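Long-range contacts in DNA polymerase sliding clamp (Archaeoglobus fulgidus, PDB 1RWZ), which probably encircles DNA as a ring-shaped homotrimer and serves as a moving platform that tethers the DNA polymerase and other proteins during replication: residues V4-E9 with D54-Y59; E159-E164 with I172-T177. All blocks are in the same frame, centred on the assembly; numbering follows the deposited sequence.

Interaction 1: V4-E9 with D54-Y59; sequences VIMTGE and DSFEVY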
loop_
_atom_site.group_PDB
_atom_site.type_symbol
_atom_site.label_atom_id
_atom_site.label_comp_id
_atom_site.label_asym_id
_atom_site.label_seq_id
_atom_site.Cartn_x
_atom_site.Cartn_y
_atom_site.Cartn_z
ATOM N N VAL A 4 28.679 -18.812 1.513
ATOM C CA VAL A 4 28.757 -17.387 1.225
ATOM C C VAL A 4 27.776 -16.595 2.073
ATOM O O VAL A 4 26.764 -17.122 2.530
ATOM C CB VAL A 4 28.464 -17.108 -0.274
ATOM C CG1 VAL A 4 29.391 -17.941 -1.146
ATOM C CG2 VAL A 4 27.007 -17.430 -0.600
ATOM N N ILE A 5 28.090 -15.324 2.293
ATOM C CA ILE A 5 27.224 -14.448 3.062
ATOM C C ILE A 5 27.025 -13.187 2.234
ATOM O O ILE A 5 27.985 -12.599 1.738
ATOM C CB ILE A 5 27.839 -14.112 4.437
ATOM C CG1 ILE A 5 27.972 -15.403 5.257
ATOM C CG2 ILE A 5 26.964 -13.099 5.174
ATOM C CD1 ILE A 5 28.505 -15.198 6.677
ATOM N N MET A 6 25.767 -12.793 2.074
ATOM C CA MET A 6 25.413 -11.633 1.267
ATOM C C MET A 6 24.280 -10.863 1.938
ATOM O O MET A 6 23.609 -11.396 2.815
ATOM C CB MET A 6 24.954 -12.119 -0.108
ATOM C CG MET A 6 23.670 -12.953 -0.047
ATOM S SD MET A 6 23.495 -14.111 -1.432
ATOM C CE MET A 6 23.323 -12.984 -2.765
ATOM N N THR A 7 24.059 -9.616 1.531
ATOM C CA THR A 7 22.973 -8.844 2.123
ATOM C C THR A 7 21.643 -9.388 1.606
ATOM O O THR A 7 21.573 -9.937 0.500
ATOM C CB THR A 7 23.046 -7.349 1.756
ATOM O OG1 THR A 7 22.732 -7.175 0.366
ATOM C CG2 THR A 7 24.437 -6.805 2.034
ATOM N N GLY A 8 20.599 -9.241 2.414
ATOM C CA GLY A 8 19.285 -9.712 2.016
ATOM C C GLY A 8 18.827 -9.062 0.724
ATOM O O GLY A 8 18.259 -9.725 -0.148
ATOM N N GLU A 9 19.078 -7.762 0.588
ATOM C CA GLU A 9 18.677 -7.047 -0.616
ATOM C C GLU A 9 19.355 -7.635 -1.848
ATOM O O GLU A 9 18.741 -7.739 -2.913
ATOM C CB GLU A 9 19.012 -5.555 -0.494
ATOM C CG GLU A 9 18.635 -4.739 -1.727
ATOM C CD GLU A 9 18.980 -3.265 -1.596
ATOM O OE1 GLU A 9 19.951 -2.936 -0.880
ATOM O OE2 GLU A 9 18.291 -2.433 -2.228
ATOM N N ASP A 54 33.790 -9.983 -4.534
ATOM C CA ASP A 54 33.948 -8.862 -3.615
ATOM C C ASP A 54 32.641 -8.174 -3.223
ATOM O O ASP A 54 32.639 -7.303 -2.356
ATOM C CB ASP A 54 34.946 -7.846 -4.180
ATOM C CG ASP A 54 36.360 -8.403 -4.247
ATOM O OD1 ASP A 54 36.783 -9.064 -3.272
ATOM O OD2 ASP A 54 37.052 -8.183 -5.266
ATOM N N SER A 55 31.531 -8.566 -3.848
ATOM C CA SER A 55 30.236 -7.985 -3.508
ATOM C C SER A 55 29.616 -8.741 -2.337
ATOM O O SER A 55 28.635 -8.294 -1.748
ATOM C CB SER A 55 29.290 -8.018 -4.711
ATOM O OG SER A 55 29.706 -7.069 -5.683
ATOM N N PHE A 56 30.200 -9.889 -2.013
ATOM C CA PHE A 56 29.749 -10.721 -0.894
ATOM C C PHE A 56 30.481 -10.291 0.378
ATOM O O PHE A 56 31.578 -9.740 0.305
ATOM C CB PHE A 56 30.095 -12.189 -1.152
ATOM C CG PHE A 56 29.240 -12.851 -2.192
ATOM C CD1 PHE A 56 28.112 -13.577 -1.821
ATOM C CD2 PHE A 56 29.568 -12.762 -3.540
ATOM C CE1 PHE A 56 27.321 -14.210 -2.784
ATOM C CE2 PHE A 56 28.790 -13.387 -4.509
ATOM C CZ PHE A 56 27.664 -14.114 -4.132
ATOM N N GLU A 57 29.885 -10.550 1.540
ATOM C CA GLU A 57 30.542 -10.217 2.802
ATOM C C GLU A 57 31.565 -11.327 3.031
ATOM O O GLU A 57 32.674 -11.086 3.515
ATOM C CB GLU A 57 29.535 -10.194 3.955
ATOM C CG GLU A 57 28.304 -9.329 3.696
ATOM C CD GLU A 57 28.653 -7.938 3.198
ATOM O OE1 GLU A 57 29.590 -7.320 3.748
ATOM O OE2 GLU A 57 27.981 -7.456 2.261
ATOM N N VAL A 58 31.164 -12.548 2.683
ATOM C CA VAL A 58 32.016 -13.732 2.786
ATOM C C VAL A 58 31.771 -14.575 1.535
ATOM O O VAL A 58 30.628 -14.772 1.130
ATOM C CB VAL A 58 31.669 -14.603 4.022
ATOM C CG1 VAL A 58 32.493 -15.885 3.993
ATOM C CG2 VAL A 58 31.947 -13.834 5.313
ATOM N N TYR A 59 32.842 -15.068 0.922
ATOM C CA TYR A 59 32.712 -15.898 -0.272
ATOM C C TYR A 59 33.749 -17.011 -0.182
ATOM O O TYR A 59 34.899 -16.837 -0.593
ATOM C CB TYR A 59 32.939 -15.064 -1.542
ATOM C CG TYR A 59 32.562 -15.781 -2.823
ATOM C CD1 TYR A 59 31.229 -15.873 -3.228
ATOM C CD2 TYR A 59 33.533 -16.405 -3.609
ATOM C CE1 TYR A 59 30.873 -16.567 -4.385
ATOM C CE2 TYR A 59 33.187 -17.104 -4.765
ATOM C CZ TYR A 59 31.855 -17.182 -5.146
ATOM O OH TYR A 59 31.502 -17.880 -6.282
HETATM O O HOH W 1 26.670 -8.787 0.253
#
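Ile5 O accepts two backbone N-H groups from the facing segment. Glu57 N reaches Ile5 O at 2.8 Å on a bent path, with an N-H...O angle of 146°, while Val58 N gives the same oxygen, Ile5 O, a straighter but weak bond of 3.3 Å. In return Ile5 N donates to Val58 O at 2.8 Å. On one face of the sheet the pair Ile5 and Val58 run side by side, pointing the same way, with Ile5 CB 3.9 Å from Val58 CB; chains branched at CB suit the extended backbone of a strand.

On the other face, Val4 spreads its two methyls between aromatic neighbours. Val4 CG1 meets Tyr59 CD1 at 3.5 Å, whereas Val4 CG2 is directed to Phe56 CE1. Tyr59 CD1 also lies over one face of the Phe56 ring, near its rim, and Ile5 O sits at that ring's edge, in plane.

Two residues, Glu57 and Val58, thus stand opposite one, Ile5, which is a classic beta bulge; it lies where the antiparallel pairing of strands 2-7 and 58-61 starts, with Glu57 as the extra residue. Met6 CG takes the position between the backbone N and the carbonyl carbon (chi1 65°), which carries SD alongside Phe56 in an oblique Met-aromatic contact, 5.3 Å from Met6 SD to the Phe56 ring centroid. Long, flexible methionine can follow the ring in this way.

Where the strands part, a water takes over. It accepts from Thr7 N and donates to Ser55 O and to Glu57 OE2, the last reached because the Glu57 chain bends at chi2 (-50°). Thr7 is an N-cap: its OG1 receives Leu10 N at the start of helix 8-19. Tyr59 OH is bonded to Leu30 O, and strand 86-91 pairs with the far edge of strand 2-7.

Interaction 2: E159-E164 with I172-T177; sequences EGFRIE and IVFHMT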
loop_
_atom_site.group_PDB
_atom_site.type_symbol
_atom_site.label_atom_id
_atom_site.label_comp_id
_atom_site.label_asym_id
_atom_site.label_seq_id
_atom_site.Cartn_x
_atom_site.Cartn_y
_atom_site.Cartn_z
ATOM N N GLU A 159 22.564 13.577 -31.622
ATOM C CA GLU A 159 21.728 14.491 -30.840
ATOM C C GLU A 159 21.195 13.915 -29.526
ATOM O O GLU A 159 20.457 14.593 -28.804
ATOM C CB GLU A 159 20.543 14.983 -31.676
ATOM C CG GLU A 159 20.904 15.967 -32.773
ATOM C CD GLU A 159 19.676 16.512 -33.479
ATOM O OE1 GLU A 159 18.793 17.070 -32.791
ATOM O OE2 GLU A 159 19.593 16.385 -34.722
ATOM N N GLY A 160 21.548 12.673 -29.213
ATOM C CA GLY A 160 21.076 12.096 -27.968
ATOM C C GLY A 160 20.331 10.778 -28.071
ATOM O O GLY A 160 20.385 10.092 -29.092
ATOM N N PHE A 161 19.625 10.440 -26.997
ATOM C CA PHE A 161 18.869 9.196 -26.904
ATOM C C PHE A 161 17.380 9.458 -26.719
ATOM O O PHE A 161 16.979 10.251 -25.864
ATOM C CB PHE A 161 19.403 8.375 -25.728
ATOM C CG PHE A 161 18.658 7.096 -25.485
ATOM C CD1 PHE A 161 18.573 6.120 -26.477
ATOM C CD2 PHE A 161 18.057 6.858 -24.254
ATOM C CE1 PHE A 161 17.901 4.927 -26.240
ATOM C CE2 PHE A 161 17.383 5.669 -24.008
ATOM C CZ PHE A 161 17.304 4.698 -25.005
ATOM N N ARG A 162 16.560 8.783 -27.519
ATOM C CA ARG A 162 15.117 8.955 -27.427
ATOM C C ARG A 162 14.388 7.625 -27.314
ATOM O O ARG A 162 14.846 6.609 -27.831
ATOM C CB ARG A 162 14.576 9.687 -28.661
ATOM C CG ARG A 162 15.214 11.029 -28.951
ATOM C CD ARG A 162 14.390 11.798 -29.979
ATOM N NE ARG A 162 15.060 13.017 -30.429
ATOM C CZ ARG A 162 16.005 13.047 -31.365
ATOM N NH1 ARG A 162 16.390 11.924 -31.958
ATOM N NH2 ARG A 162 16.569 14.200 -31.704
ATOM N N ILE A 163 13.262 7.652 -26.610
ATOM C CA ILE A 163 12.389 6.494 -26.453
ATOM C C ILE A 163 11.044 7.060 -26.899
ATOM O O ILE A 163 10.537 8.009 -26.297
ATOM C CB ILE A 163 12.292 6.020 -24.989
ATOM C CG1 ILE A 163 13.637 5.442 -24.532
ATOM C CG2 ILE A 163 11.205 4.946 -24.861
ATOM C CD1 ILE A 163 13.654 5.005 -23.076
ATOM N N GLU A 164 10.476 6.495 -27.960
ATOM C CA GLU A 164 9.217 7.002 -28.492
ATOM C C GLU A 164 8.113 5.960 -28.562
ATOM O O GLU A 164 8.361 4.793 -28.865
ATOM C CB GLU A 164 9.445 7.569 -29.897
ATOM C CG GLU A 164 10.751 8.335 -30.046
ATOM C CD GLU A 164 10.984 8.844 -31.457
ATOM O OE1 GLU A 164 10.705 8.097 -32.422
ATOM O OE2 GLU A 164 11.464 9.988 -31.602
ATOM N N ILE A 172 4.240 9.865 -27.191
ATOM C CA ILE A 172 5.124 10.310 -26.134
ATOM C C ILE A 172 6.568 10.124 -26.560
ATOM O O ILE A 172 6.921 9.128 -27.201
ATOM C CB ILE A 172 4.834 9.537 -24.830
ATOM C CG1 ILE A 172 5.526 10.218 -23.654
ATOM C CG2 ILE A 172 5.302 8.092 -24.953
ATOM C CD1 ILE A 172 4.959 9.796 -22.313
ATOM N N VAL A 173 7.398 11.107 -26.232
ATOM C CA VAL A 173 8.810 11.054 -26.570
ATOM C C VAL A 173 9.637 11.417 -25.349
ATOM O O VAL A 173 9.423 12.465 -24.736
ATOM C CB VAL A 173 9.172 12.046 -27.696
ATOM C CG1 VAL A 173 10.683 12.048 -27.927
ATOM C CG2 VAL A 173 8.438 11.677 -28.980
ATOM N N PHE A 174 10.552 10.525 -24.990
ATOM C CA PHE A 174 11.472 10.736 -23.880
ATOM C C PHE A 174 12.774 11.037 -24.606
ATOM O O PHE A 174 13.159 10.302 -25.514
ATOM C CB PHE A 174 11.624 9.460 -23.050
ATOM C CG PHE A 174 12.837 9.458 -22.159
ATOM C CD1 PHE A 174 12.818 10.103 -20.926
ATOM C CD2 PHE A 174 14.009 8.829 -22.569
ATOM C CE1 PHE A 174 13.953 10.120 -20.112
ATOM C CE2 PHE A 174 15.151 8.841 -21.765
ATOM C CZ PHE A 174 15.120 9.488 -20.535
ATOM N N HIS A 175 13.449 12.117 -24.233
ATOM C CA HIS A 175 14.685 12.464 -24.909
ATOM C C HIS A 175 15.705 13.087 -23.975
ATOM O O HIS A 175 15.382 13.972 -23.180
ATOM C CB HIS A 175 14.399 13.434 -26.059
ATOM C CG HIS A 175 15.628 13.942 -26.746
ATOM N ND1 HIS A 175 15.723 15.223 -27.245
ATOM C CD2 HIS A 175 16.809 13.343 -27.025
ATOM C CE1 HIS A 175 16.909 15.390 -27.801
ATOM N NE2 HIS A 175 17.588 14.264 -27.680
ATOM N N MET A 176 16.936 12.603 -24.075
ATOM C CA MET A 176 18.040 13.123 -23.284
ATOM C C MET A 176 19.226 13.350 -24.202
ATOM O O MET A 176 19.594 12.477 -24.988
ATOM C CB MET A 176 18.424 12.151 -22.169
ATOM C CG MET A 176 17.524 12.243 -20.950
ATOM S SD MET A 176 18.099 11.179 -19.622
ATOM C CE MET A 176 19.462 12.094 -19.020
ATOM N N THR A 177 19.816 14.536 -24.111
ATOM C CA THR A 177 20.968 14.878 -24.929
ATOM C C THR A 177 22.234 14.325 -24.293
ATOM O O THR A 177 22.222 13.865 -23.155
ATOM C CB THR A 177 21.136 16.403 -25.051
ATOM O OG1 THR A 177 21.295 16.960 -23.742
ATOM C CG2 THR A 177 19.923 17.026 -25.721
#
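Arg162 lays its side chain along the imidazole of His175, with NE over the ring's centre, 3.7 Å above its plane. The two side chains point the same way, and guanidinium and ring planes are 34° apart, so the overlap is tilted. With CG anti to the carbonyl carbon (chi1 -56°), Arg162 CG lies 3.4 Å from His175 CD2, and the extended chain carries NE on over the ring. A long chain ending in a flat group is well suited to covering a flat ring.

The ring's rotation is fixed at its edge. His175 NE2 donates to Glu159 O at 3.1 Å; the acceptor lies in the imidazole plane, although the donor stands above the carbonyl plane of Glu159. Phe161 O is also at the ring edge, near CD2. Gly160, with its positive phi of 125°, has no side chain to obstruct this bond, and Gly160 CA comes within 4.1 Å of Thr177 CA. Glu159 OE1 lies in plane at the edge of the Arg162 guanidinium, in a long salt bridge to NH2, and Asp157 adds a long, weak ion pair; both probably favour this orientation.

The backbones form an antiparallel beta hairpin, in which Phe161 with Met176 and Ile163 with Phe174 are hydrogen-bonded pairs, each joined by two backbone bonds; Phe174 N to Ile163 O is 2.8 Å. The face opposite Arg162 and His175 is apolar. There Ile163 CD1 packs on Phe174 CD2 at 3.9 Å, and Phe161 brings CD2 to the edge of the Phe174 ring.

This apolar face turns to the core: Ile163 rests on Phe138 and Phe174 on Ala141 of helix 135-146, while Phe161 meets Ile131 of strand 129-134. Strand 160-166 pairs on its other side with strand 151-157, and Ile172 to Phe174 pair antiparallel with a strand of a neighbouring subunit, so the sheet runs on across the interface of the ring-shaped homotrimer.

From the N terminus, strand 2-7 is laid down first and leads into helix 8-19; the chain then passes through the long strands 24-30, 33-39 and 45-52 before interaction 1 closes this loop, joining edge strand 58-61 to strand 2-7 in the five-strand sheet of the N-terminal domain. Interaction 2 comes later and closes a much shorter loop, the hairpin turn between strands 160-166 and 170-176, which it joins within the four-strand sheet of the C-terminal domain. The loops follow in series, neither nesting nor crossing. They lie on opposite sides of the chain's centre, with the centres of the two contacts about 37 Å apart.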